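Local coordinates for CRISPR-associated protein, Cse1 family (Acidimicrobium ferrooxidans, PDB 4H3T) that probably serves as the large subunit of the type I-E CRISPR surveillance complex Cascade, helping it to recognise invading DNA, at residues A[57-62]-A[110-115]; A[332-337]-A[397-402]; A[388-393]-A[472-477]. The protein carries 1 engineered substitution. All blocks are in the same frame, centred on the assembly; numbering follows the deposited sequence.

In the fold
Contact 1 lies in the part of the chain remote from the C-terminal helices; its centre is about 36 Å from the centres of both contact 2 and contact 3, and glycerol, probably from the crystallisation liquor, sits beside its turn. Contacts 2 and 3 are neighbours, their centres about 10 Å apart, and their segments alternate along the chain. Helix 397-415 joins them: Ala399 CB packs on Val390 O at 3.2 Å, while Val401 CG1 lies 3.6 Å from Leu474 CD1. Arg342 ties them further, hydrogen-bonding to the carbonyl oxygens of both Leu334 and Leu391. Together contacts 2 and 3 mark where the globular part of Cse1 meets its helical bundle.

Contact 1: residues A[57-62]-A[110-115]; sequences LRLVLA and PFFQVA
The type II beta turn from Pro110 to Gln113 carries two consecutive phenylalanines, Phe111 and Phe112, whose rings reach toward Leu59 on helix 52-68. A single methyl of the leucine does the touching: Leu59 CD1 lies 4.3 Å from Phe111 CZ, at the edge of that ring and near its plane. The same CD1 is 4.2 Å from Phe112 CZ, approached obliquely. Leu59 CG is anti to the backbone N (chi1 167°), which carries the branch out from the helix to the far ends of both rings. The rings in turn cover one another, Phe112 CD1 standing 3.5 Å above the Phe111 plane, offset toward the rim. Phe112 holds the third position of the turn with the positive phi expected of type II, and both phenylalanine side chains point toward the helix. Inside the turn Gln113 N bonds to Pro110 O at 3.0 Å, and the Gln113 side chain folds back, its NE2 donating to Phe111 O at 2.9 Å with an N-H...O angle of 161°. Val165 of helix 157-170 touches both Leu59 and Phe111, and His168 of that helix meets the Phe112 ring nearly at right angles.

Contact 2: residues A[332-337]-A[397-402]; sequences SVLALG and AAATVA
Leu334 and Leu336 converge on one small residue, Ala399, in the first turn of helix 397-415. The more deeply packed half of the contact, which buries 93 Å² in all, belongs to Leu334, a buried side chain whose CD1 comes within 4.2 Å of Ala399 CB. Its CG stands anti to the carbonyl carbon and beside the backbone N (chi1 -58°), on the side of the alanine, and chi2 of -176°, with CD1 anti to CA, extends that methyl to Ala399 CB while CD2 stays farther off. Leu334 also packs on Val390 and Leu391, so this side chain lies against both helix 388-391 and helix 397-415. The latter is one of the long C-terminal helices that make up the four-helix bundle known from Cse1 proteins, and the segment 332-337 approaches it from the globular part, at the point where helix 330-334 ends. Ala335 leaves the helical conformation with positive phi, and after this change of course Leu336 again points toward Ala399. Leu336 lies on the solvent side, exposed and with less of its surface covered by the bundle helix, though its CD1 is almost as near to Ala399 CB, at 4.3 Å; its other methyl is more distant. The two CD1 atoms, of Leu334 and Leu336, are themselves 4.4 Å apart, so the alanine methyl faces a pair of leucine branches of unequal burial. Thr400, next in the bundle helix, points away from the leucines, and its OG1 bonds back to Pro396 O, just before the helix begins.

Contact 3: residues A[388-393]-A[472-477]; sequences LAVLNQ and TGLANI
Val390 and Leu474 supply the apolar part of this contact, with Val390 CG2 set 4.0 Å from Leu474 CD1. The side chains approach at a slant and meet through one methyl of each. In Val390, CG1 lies anti to the backbone N (chi1 166°), and this rotation puts CG2 on the side from which the leucine comes. Leu474 reaches across in extended form, its chi2 of -178° carrying CD1 well clear of its own backbone. The second kind of contact is between a methyl and a carbonyl: Ala389 CB points toward the opposite segment and stops 4.3 Å from Leu474 O, a van der Waals approach. The backbones are close here, the CA atoms of Ala389 and Ala475 being 5.9 Å apart, consistent with small side chains on both sides. Backbone bonding within each segment sets the frame. The short helix 388-391 is weakly bonded, both bonds to Leu388 O, from Leu391 N and Asn392 N, being weak, while Asn392 N also reaches Ala389 O at 3.3 Å; in the other segment Ala475 N reaches Thr472 O, also at 3.3 Å. Asn392 then turns its OD1 to the backbone N of Asp395, in the link leading to the next helix. The contact thus lies where strand 375-387 runs into helix 388-391 and the end region of helix 445-473 passes beside it; Leu474 is further covered by Ala402 of helix 397-415 and by Pro483 of helix 481-504, while Ala475 touches Pro387 at the end of the strand.

Contact 1: residues A[57-62]-A[110-115]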
ATOM      1  N   LEU A  57       1.817 -10.324  -4.021  1.00 38.65           N
ATOM      2  CA  LEU A  57       0.497 -10.773  -3.527  1.00 36.46           C
ATOM      3  C   LEU A  57      -0.483 -10.830  -4.678  1.00 40.77           C
ATOM      4  O   LEU A  57      -1.160 -11.832  -4.839  1.00 40.16           O
ATOM      5  CB  LEU A  57      -0.036  -9.885  -2.416  1.00 37.64           C
ATOM      6  CG  LEU A  57      -1.495 -10.175  -1.922  1.00 41.43           C
ATOM      7  CD1 LEU A  57      -1.614 -11.568  -1.343  1.00 41.18           C
ATOM      8  CD2 LEU A  57      -1.925  -9.176  -0.928  1.00 44.05           C
ATOM      9  N   ARG A  58      -0.538  -9.768  -5.508  1.00 35.81           N
ATOM     10  CA  ARG A  58      -1.434  -9.740  -6.660  1.00 37.09           C
ATOM     11  C   ARG A  58      -1.084 -10.794  -7.693  1.00 39.27           C
ATOM     12  O   ARG A  58      -1.976 -11.423  -8.223  1.00 37.96           O
ATOM     13  CB  ARG A  58      -1.499  -8.359  -7.269  1.00 37.23           C
ATOM     14  CG  ARG A  58      -2.243  -7.450  -6.336  1.00 35.52           C
ATOM     15  CD  ARG A  58      -2.049  -6.012  -6.567  1.00 39.57           C
ATOM     16  NE  ARG A  58      -2.582  -5.528  -7.836  1.00 40.03           N
ATOM     17  CZ  ARG A  58      -3.692  -4.827  -8.016  1.00 48.50           C
ATOM     18  NH1 ARG A  58      -4.551  -4.657  -7.016  1.00 38.73           N
ATOM     19  NH2 ARG A  58      -3.976  -4.322  -9.207  1.00 41.22           N
ATOM     20  N   LEU A  59       0.189 -11.082  -7.896  1.00 39.27           N
ATOM     21  CA  LEU A  59       0.581 -12.171  -8.796  1.00 39.10           C
ATOM     22  C   LEU A  59       0.017 -13.504  -8.319  1.00 39.50           C
ATOM     23  O   LEU A  59      -0.502 -14.320  -9.089  1.00 39.44           O
ATOM     24  CB  LEU A  59       2.123 -12.266  -8.866  1.00 40.51           C
ATOM     25  CG  LEU A  59       2.679 -13.581  -9.527  1.00 46.92           C
ATOM     26  CD1 LEU A  59       2.368 -13.558 -10.942  1.00 50.94           C
ATOM     27  CD2 LEU A  59       4.214 -13.662  -9.395  1.00 53.66           C
ATOM     28  N   VAL A  60       0.223 -13.771  -7.046  1.00 38.10           N
ATOM     29  CA  VAL A  60      -0.218 -15.013  -6.408  1.00 37.06           C
ATOM     30  C   VAL A  60      -1.768 -15.098  -6.383  1.00 40.77           C
ATOM     31  O   VAL A  60      -2.312 -16.180  -6.625  1.00 40.26           O
ATOM     32  CB  VAL A  60       0.432 -15.229  -5.004  1.00 40.40           C
ATOM     33  CG1 VAL A  60      -0.130 -16.448  -4.304  1.00 43.87           C
ATOM     34  CG2 VAL A  60       1.928 -15.440  -5.181  1.00 41.53           C
ATOM     35  N   LEU A  61      -2.460 -14.006  -6.235  1.00 39.36           N
ATOM     36  CA  LEU A  61      -3.945 -14.036  -6.292  1.00 39.10           C
ATOM     37  C   LEU A  61      -4.458 -14.355  -7.704  1.00 42.75           C
ATOM     38  O   LEU A  61      -5.421 -15.072  -7.845  1.00 40.77           O
ATOM     39  CB  LEU A  61      -4.496 -12.695  -5.861  1.00 38.84           C
ATOM     40  CG  LEU A  61      -4.432 -12.385  -4.351  1.00 42.54           C
ATOM     41  CD1 LEU A  61      -4.697 -10.878  -4.098  1.00 40.16           C
ATOM     42  CD2 LEU A  61      -5.397 -13.275  -3.551  1.00 45.92           C
ATOM     43  N   ALA A  62      -3.831 -13.779  -8.763  1.00 40.27           N
ATOM     44  CA  ALA A  62      -4.220 -14.117 -10.123  1.00 40.13           C
ATOM     45  C   ALA A  62      -4.054 -15.612 -10.341  1.00 46.53           C
ATOM     46  O   ALA A  62      -4.887 -16.253 -10.988  1.00 44.53           O
ATOM     47  CB  ALA A  62      -3.376 -13.343 -11.119  1.00 40.20           C
ATOM     48  N   PRO A 110       9.881 -16.262 -22.316  1.00 43.59           N
ATOM     49  CA  PRO A 110      10.430 -15.839 -21.019  1.00 40.41           C
ATOM     50  C   PRO A 110       9.346 -15.149 -20.185  1.00 42.80           C
ATOM     51  O   PRO A 110       8.639 -14.247 -20.651  1.00 41.56           O
ATOM     52  CB  PRO A 110      11.591 -14.961 -21.380  1.00 41.75           C
ATOM     53  CG  PRO A 110      11.315 -14.485 -22.755  1.00 47.11           C
ATOM     54  CD  PRO A 110      10.542 -15.583 -23.433  1.00 43.56           C
ATOM     55  N   PHE A 111       9.232 -15.593 -18.921  1.00 40.08           N
ATOM     56  CA  PHE A 111       8.205 -15.102 -18.008  1.00 37.39           C
ATOM     57  C   PHE A 111       8.273 -13.582 -17.827  1.00 39.31           C
ATOM     58  O   PHE A 111       9.327 -13.059 -17.481  1.00 36.47           O
ATOM     59  CB  PHE A 111       8.352 -15.780 -16.642  1.00 37.70           C
ATOM     60  CG  PHE A 111       7.320 -15.330 -15.627  1.00 39.20           C
ATOM     61  CD1 PHE A 111       6.063 -15.882 -15.615  1.00 41.33           C
ATOM     62  CD2 PHE A 111       7.625 -14.358 -14.682  1.00 40.99           C
ATOM     63  CE1 PHE A 111       5.109 -15.464 -14.690  1.00 43.58           C
ATOM     64  CE2 PHE A 111       6.680 -13.977 -13.722  1.00 43.13           C
ATOM     65  CZ  PHE A 111       5.432 -14.541 -13.737  1.00 40.06           C
ATOM     66  N   PHE A 112       7.154 -12.885 -18.074  1.00 38.32           N
ATOM     67  CA  PHE A 112       6.994 -11.440 -17.937  1.00 36.23           C
ATOM     68  C   PHE A 112       7.991 -10.662 -18.790  1.00 39.11           C
ATOM     69  O   PHE A 112       8.310  -9.467 -18.520  1.00 37.44           O
ATOM     70  CB  PHE A 112       7.060 -11.043 -16.441  1.00 38.07           C
ATOM     71  CG  PHE A 112       5.762 -11.086 -15.672  1.00 36.47           C
ATOM     72  CD1 PHE A 112       4.744 -11.973 -16.022  1.00 39.50           C
ATOM     73  CD2 PHE A 112       5.515 -10.182 -14.646  1.00 37.72           C
ATOM     74  CE1 PHE A 112       3.512 -11.938 -15.353  1.00 40.09           C
ATOM     75  CE2 PHE A 112       4.311 -10.196 -13.953  1.00 41.39           C
ATOM     76  CZ  PHE A 112       3.352 -11.135 -14.250  1.00 38.89           C
ATOM     77  N   GLN A 113       8.469 -11.322 -19.904  1.00 36.57           N
ATOM     78  CA  GLN A 113       9.461 -10.726 -20.781  1.00 38.13           C
ATOM     79  C   GLN A 113       9.061 -10.843 -22.223  1.00 42.54           C
ATOM     80  O   GLN A 113       8.134 -11.586 -22.569  1.00 41.79           O
ATOM     81  CB  GLN A 113      10.825 -11.391 -20.547  1.00 37.90           C
ATOM     82  CG  GLN A 113      11.432 -11.107 -19.179  1.00 37.61           C
ATOM     83  CD  GLN A 113      12.481 -12.112 -18.900  1.00 42.48           C
ATOM     84  OE1 GLN A 113      13.577 -12.057 -19.469  1.00 39.98           O
ATOM     85  NE2 GLN A 113      12.109 -13.186 -18.245  1.00 39.73           N
ATOM     86  N   VAL A 114       9.833 -10.149 -23.072  1.00 44.16           N
ATOM     87  CA  VAL A 114       9.747 -10.185 -24.548  1.00 43.13           C
ATOM     88  C   VAL A 114      11.032 -10.827 -25.024  1.00 45.16           C
ATOM     89  O   VAL A 114      12.106 -10.241 -24.880  1.00 40.06           O
ATOM     90  CB  VAL A 114       9.552  -8.787 -25.146  1.00 45.78           C
ATOM     91  CG1 VAL A 114       9.505  -8.880 -26.677  1.00 45.35           C
ATOM     92  CG2 VAL A 114       8.291  -8.132 -24.569  1.00 45.73           C
ATOM     93  N   ALA A 115      10.934 -12.020 -25.609  1.00 44.36           N
ATOM     94  CA  ALA A 115      12.103 -12.805 -25.979  1.00 47.71           C
ATOM     95  C   ALA A 115      13.082 -12.117 -26.942  1.00 51.98           C
ATOM     96  O   ALA A 115      14.305 -12.355 -26.867  1.00 51.53           O
ATOM     97  CB  ALA A 115      11.656 -14.093 -26.638  1.00 51.35           C
TER

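Contact 2: residues A[332-337]-A[397-402]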
ATOM      1  N   SER A 332      -9.563   7.930   5.372  1.00 48.84           N
ATOM      2  CA  SER A 332      -9.295   7.661   3.944  1.00 51.13           C
ATOM      3  C   SER A 332      -9.311   6.129   3.646  1.00 53.53           C
ATOM      4  O   SER A 332      -9.456   5.732   2.489  1.00 56.66           O
ATOM      5  CB  SER A 332      -7.987   8.318   3.457  1.00 57.04           C
ATOM      6  OG  SER A 332      -6.766   7.717   3.897  1.00 70.42           O
ATOM      7  N   VAL A 333      -9.186   5.285   4.677  1.00 45.91           N
ATOM      8  CA  VAL A 333      -9.290   3.839   4.583  1.00 44.54           C
ATOM      9  C   VAL A 333     -10.761   3.477   4.609  1.00 46.58           C
ATOM     10  O   VAL A 333     -11.241   2.704   3.797  1.00 49.01           O
ATOM     11  CB  VAL A 333      -8.484   3.104   5.714  1.00 50.38           C
ATOM     12  CG1 VAL A 333      -8.615   1.579   5.589  1.00 51.64           C
ATOM     13  CG2 VAL A 333      -7.017   3.479   5.676  1.00 51.75           C
ATOM     14  N   LEU A 334     -11.454   3.949   5.590  1.00 44.08           N
ATOM     15  CA  LEU A 334     -12.891   3.641   5.766  1.00 43.76           C
ATOM     16  C   LEU A 334     -13.805   4.352   4.745  1.00 49.23           C
ATOM     17  O   LEU A 334     -14.886   3.838   4.458  1.00 48.07           O
ATOM     18  CB  LEU A 334     -13.292   3.982   7.184  1.00 44.28           C
ATOM     19  CG  LEU A 334     -12.506   3.244   8.285  1.00 48.51           C
ATOM     20  CD1 LEU A 334     -13.057   3.584   9.643  1.00 50.47           C
ATOM     21  CD2 LEU A 334     -12.534   1.789   8.090  1.00 48.82           C
ATOM     22  N   ALA A 335     -13.318   5.448   4.117  1.00 45.40           N
ATOM     23  CA  ALA A 335     -13.966   6.151   3.022  1.00 45.25           C
ATOM     24  C   ALA A 335     -15.431   6.452   3.403  1.00 53.32           C
ATOM     25  O   ALA A 335     -16.340   6.024   2.712  1.00 53.69           O
ATOM     26  CB  ALA A 335     -13.902   5.264   1.769  1.00 44.75           C
ATOM     27  N   LEU A 336     -15.655   7.074   4.541  1.00 56.92           N
ATOM     28  CA  LEU A 336     -17.021   7.267   5.040  1.00 60.35           C
ATOM     29  C   LEU A 336     -17.687   8.562   4.525  1.00 65.94           C
ATOM     30  O   LEU A 336     -18.913   8.662   4.635  1.00 65.16           O
ATOM     31  CB  LEU A 336     -17.045   7.226   6.560  1.00 62.08           C
ATOM     32  CG  LEU A 336     -16.692   5.877   7.186  1.00 67.39           C
ATOM     33  CD1 LEU A 336     -16.615   5.983   8.705  1.00 68.81           C
ATOM     34  CD2 LEU A 336     -17.710   4.833   6.822  1.00 71.30           C
ATOM     35  N   GLY A 337     -16.926   9.462   3.892  1.00 62.83           N
ATOM     36  CA  GLY A 337     -17.507  10.648   3.247  1.00 64.37           C
ATOM     37  C   GLY A 337     -18.395  10.287   2.061  1.00 70.23           C
ATOM     38  O   GLY A 337     -18.303   9.185   1.494  1.00 68.01           O
ATOM     39  N   ALA A 397     -21.134   2.537  15.106  1.00 54.37           N
ATOM     40  CA  ALA A 397     -20.598   3.032  16.390  1.00 53.61           C
ATOM     41  C   ALA A 397     -19.079   2.765  16.571  1.00 50.94           C
ATOM     42  O   ALA A 397     -18.347   3.642  16.997  1.00 50.44           O
ATOM     43  CB  ALA A 397     -21.382   2.424  17.554  1.00 55.74           C
ATOM     44  N   ALA A 398     -18.601   1.593  16.240  1.00 48.19           N
ATOM     45  CA  ALA A 398     -17.183   1.250  16.368  1.00 45.93           C
ATOM     46  C   ALA A 398     -16.276   2.136  15.456  1.00 47.72           C
ATOM     47  O   ALA A 398     -15.278   2.700  15.922  1.00 45.73           O
ATOM     48  CB  ALA A 398     -16.975  -0.199  16.089  1.00 46.84           C
ATOM     49  N   ALA A 399     -16.681   2.328  14.200  1.00 46.17           N
ATOM     50  CA  ALA A 399     -15.958   3.199  13.274  1.00 45.87           C
ATOM     51  C   ALA A 399     -15.993   4.663  13.774  1.00 48.50           C
ATOM     52  O   ALA A 399     -14.976   5.361  13.774  1.00 47.08           O
ATOM     53  CB  ALA A 399     -16.569   3.103  11.893  1.00 46.83           C
ATOM     54  N   THR A 400     -17.142   5.090  14.286  1.00 45.99           N
ATOM     55  CA  THR A 400     -17.311   6.457  14.784  1.00 46.38           C
ATOM     56  C   THR A 400     -16.365   6.742  15.974  1.00 47.95           C
ATOM     57  O   THR A 400     -15.706   7.800  15.990  1.00 45.86           O
ATOM     58  CB  THR A 400     -18.779   6.720  15.151  1.00 50.27           C
ATOM     59  OG1 THR A 400     -19.543   6.536  13.958  1.00 52.96           O
ATOM     60  CG2 THR A 400     -19.028   8.156  15.703  1.00 49.38           C
ATOM     61  N   VAL A 401     -16.278   5.826  16.950  1.00 46.67           N
ATOM     62  CA  VAL A 401     -15.353   6.049  18.079  1.00 48.66           C
ATOM     63  C   VAL A 401     -13.899   6.017  17.560  1.00 48.44           C
ATOM     64  O   VAL A 401     -13.052   6.814  18.018  1.00 46.64           O
ATOM     65  CB  VAL A 401     -15.579   5.082  19.288  1.00 56.13           C
ATOM     66  CG1 VAL A 401     -15.186   3.645  18.980  1.00 57.85           C
ATOM     67  CG2 VAL A 401     -14.841   5.575  20.520  1.00 56.59           C
ATOM     68  N   ALA A 402     -13.582   5.096  16.622  1.00 44.38           N
ATOM     69  CA  ALA A 402     -12.204   5.057  16.066  1.00 41.85           C
ATOM     70  C   ALA A 402     -11.825   6.385  15.371  1.00 44.77           C
ATOM     71  O   ALA A 402     -10.744   6.904  15.603  1.00 41.92           O
ATOM     72  CB  ALA A 402     -12.048   3.934  15.099  1.00 41.81           C
TER

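Contact 3: residues A[388-393]-A[472-477]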
ATOM      1  N   LEU A 388     -12.971  -6.092  12.401  1.00 44.26           N
ATOM      2  CA  LEU A 388     -14.037  -6.113  11.413  1.00 45.15           C
ATOM      3  C   LEU A 388     -15.197  -5.244  11.900  1.00 48.84           C
ATOM      4  O   LEU A 388     -15.886  -4.639  11.094  1.00 48.48           O
ATOM      5  CB  LEU A 388     -14.528  -7.548  11.117  1.00 45.62           C
ATOM      6  CG  LEU A 388     -13.859  -8.182   9.942  1.00 50.38           C
ATOM      7  CD1 LEU A 388     -12.380  -8.266  10.166  1.00 48.56           C
ATOM      8  CD2 LEU A 388     -14.494  -9.562   9.616  1.00 53.03           C
ATOM      9  N   ALA A 389     -15.335  -5.095  13.203  1.00 46.52           N
ATOM     10  CA  ALA A 389     -16.367  -4.184  13.779  1.00 48.45           C
ATOM     11  C   ALA A 389     -16.232  -2.738  13.271  1.00 50.61           C
ATOM     12  O   ALA A 389     -17.245  -2.092  13.065  1.00 49.20           O
ATOM     13  CB  ALA A 389     -16.264  -4.191  15.289  1.00 50.47           C
ATOM     14  N   VAL A 390     -15.014  -2.256  13.006  1.00 48.48           N
ATOM     15  CA  VAL A 390     -14.758  -0.888  12.543  1.00 47.07           C
ATOM     16  C   VAL A 390     -15.121  -0.742  11.050  1.00 49.88           C
ATOM     17  O   VAL A 390     -15.480   0.353  10.587  1.00 49.06           O
ATOM     18  CB  VAL A 390     -13.305  -0.502  12.878  1.00 51.13           C
ATOM     19  CG1 VAL A 390     -12.847   0.764  12.151  1.00 52.04           C
ATOM     20  CG2 VAL A 390     -13.134  -0.362  14.390  1.00 49.86           C
ATOM     21  N   LEU A 391     -15.070  -1.843  10.317  1.00 45.98           N
ATOM     22  CA  LEU A 391     -15.472  -1.904   8.895  1.00 47.64           C
ATOM     23  C   LEU A 391     -16.980  -1.924   8.745  1.00 54.46           C
ATOM     24  O   LEU A 391     -17.486  -1.651   7.652  1.00 52.70           O
ATOM     25  CB  LEU A 391     -14.891  -3.120   8.177  1.00 47.61           C
ATOM     26  CG  LEU A 391     -13.431  -3.255   8.198  1.00 50.92           C
ATOM     27  CD1 LEU A 391     -12.985  -4.493   7.395  1.00 51.01           C
ATOM     28  CD2 LEU A 391     -12.760  -1.981   7.633  1.00 50.97           C
ATOM     29  N   ASN A 392     -17.713  -2.231   9.838  1.00 55.58           N
ATOM     30  CA  ASN A 392     -19.199  -2.313   9.846  1.00 54.35           C
ATOM     31  C   ASN A 392     -19.873  -0.986   9.543  1.00 62.13           C
ATOM     32  O   ASN A 392     -19.781  -0.013  10.308  1.00 67.44           O
ATOM     33  CB  ASN A 392     -19.665  -2.830  11.201  1.00 58.65           C
ATOM     34  CG  ASN A 392     -21.113  -3.280  11.286  1.00 80.76           C
ATOM     35  OD1 ASN A 392     -21.992  -2.851  10.522  1.00 61.14           O
ATOM     36  ND2 ASN A 392     -21.429  -4.032  12.330  1.00 77.14           N
ATOM     37  N   GLN A 393     -20.563  -0.941   8.421  1.00 58.50           N
ATOM     38  CA  GLN A 393     -21.307   0.242   7.981  1.00 60.96           C
ATOM     39  C   GLN A 393     -22.802   0.209   8.401  1.00 69.51           C
ATOM     40  O   GLN A 393     -23.439   1.272   8.468  1.00 70.06           O
ATOM     41  CB  GLN A 393     -21.182   0.389   6.465  1.00 61.58           C
ATOM     42  CG  GLN A 393     -19.750   0.794   6.118  1.00 62.56           C
ATOM     43  CD  GLN A 393     -19.633   1.090   4.680  1.00 64.19           C
ATOM     44  OE1 GLN A 393     -19.822   2.208   4.241  1.00 80.27           O
ATOM     45  NE2 GLN A 393     -19.552   0.080   3.913  1.00 57.42           N
ATOM     46  N   THR A 472      -7.439  -2.004  18.265  1.00 41.41           N
ATOM     47  CA  THR A 472      -7.562  -3.480  18.388  1.00 43.68           C
ATOM     48  C   THR A 472      -8.612  -3.850  19.435  1.00 46.37           C
ATOM     49  O   THR A 472      -9.394  -4.785  19.209  1.00 45.49           O
ATOM     50  CB  THR A 472      -6.174  -4.136  18.698  1.00 46.15           C
ATOM     51  OG1 THR A 472      -5.367  -3.958  17.517  1.00 54.00           O
ATOM     52  CG2 THR A 472      -6.275  -5.600  18.996  1.00 51.52           C
ATOM     53  N   GLY A 473      -8.650  -3.114  20.541  1.00 42.80           N
ATOM     54  CA  GLY A 473      -9.602  -3.398  21.650  1.00 43.94           C
ATOM     55  C   GLY A 473     -11.068  -3.205  21.293  1.00 51.03           C
ATOM     56  O   GLY A 473     -11.936  -3.820  21.913  1.00 53.70           O
ATOM     57  N   LEU A 474     -11.366  -2.487  20.192  1.00 46.22           N
ATOM     58  CA  LEU A 474     -12.759  -2.246  19.788  1.00 46.78           C
ATOM     59  C   LEU A 474     -13.417  -3.516  19.233  1.00 50.02           C
ATOM     60  O   LEU A 474     -14.627  -3.603  19.236  1.00 53.07           O
ATOM     61  CB  LEU A 474     -12.891  -1.124  18.770  1.00 44.87           C
ATOM     62  CG  LEU A 474     -12.383   0.219  19.173  1.00 47.94           C
ATOM     63  CD1 LEU A 474     -12.641   1.242  18.062  1.00 48.73           C
ATOM     64  CD2 LEU A 474     -13.000   0.707  20.476  1.00 49.58           C
ATOM     65  N   ALA A 475     -12.641  -4.525  18.906  1.00 46.69           N
ATOM     66  CA  ALA A 475     -13.157  -5.799  18.422  1.00 49.53           C
ATOM     67  C   ALA A 475     -14.082  -6.524  19.416  1.00 56.22           C
ATOM     68  O   ALA A 475     -14.965  -7.286  18.988  1.00 57.99           O
ATOM     69  CB  ALA A 475     -12.004  -6.727  18.107  1.00 49.81           C
ATOM     70  N   ASN A 476     -13.834  -6.393  20.725  1.00 54.69           N
ATOM     71  CA  ASN A 476     -14.603  -7.172  21.698  1.00 57.68           C
ATOM     72  C   ASN A 476     -15.392  -6.332  22.705  1.00 58.60           C
ATOM     73  O   ASN A 476     -15.616  -6.792  23.822  1.00 61.16           O
ATOM     74  CB  ASN A 476     -13.630  -8.037  22.485  1.00 66.25           C
ATOM     75  CG  ASN A 476     -12.775  -8.938  21.668  1.00 79.29           C
ATOM     76  OD1 ASN A 476     -11.557  -8.930  21.831  1.00 75.42           O
ATOM     77  ND2 ASN A 476     -13.382  -9.758  20.818  1.00 74.48           N
ATOM     78  N   ILE A 477     -15.825  -5.153  22.327  1.00 52.66           N
ATOM     79  CA  ILE A 477     -16.537  -4.239  23.230  1.00 55.36           C
ATOM     80  C   ILE A 477     -17.952  -3.944  22.720  1.00 58.35           C
ATOM     81  O   ILE A 477     -18.142  -3.588  21.551  1.00 56.85           O
ATOM     82  CB  ILE A 477     -15.750  -2.899  23.406  1.00 57.78           C
ATOM     83  CG1 ILE A 477     -14.389  -3.161  24.062  1.00 58.02           C
ATOM     84  CG2 ILE A 477     -16.587  -1.889  24.281  1.00 59.62           C
ATOM     85  CD1 ILE A 477     -13.447  -1.912  24.030  1.00 57.49           C
TER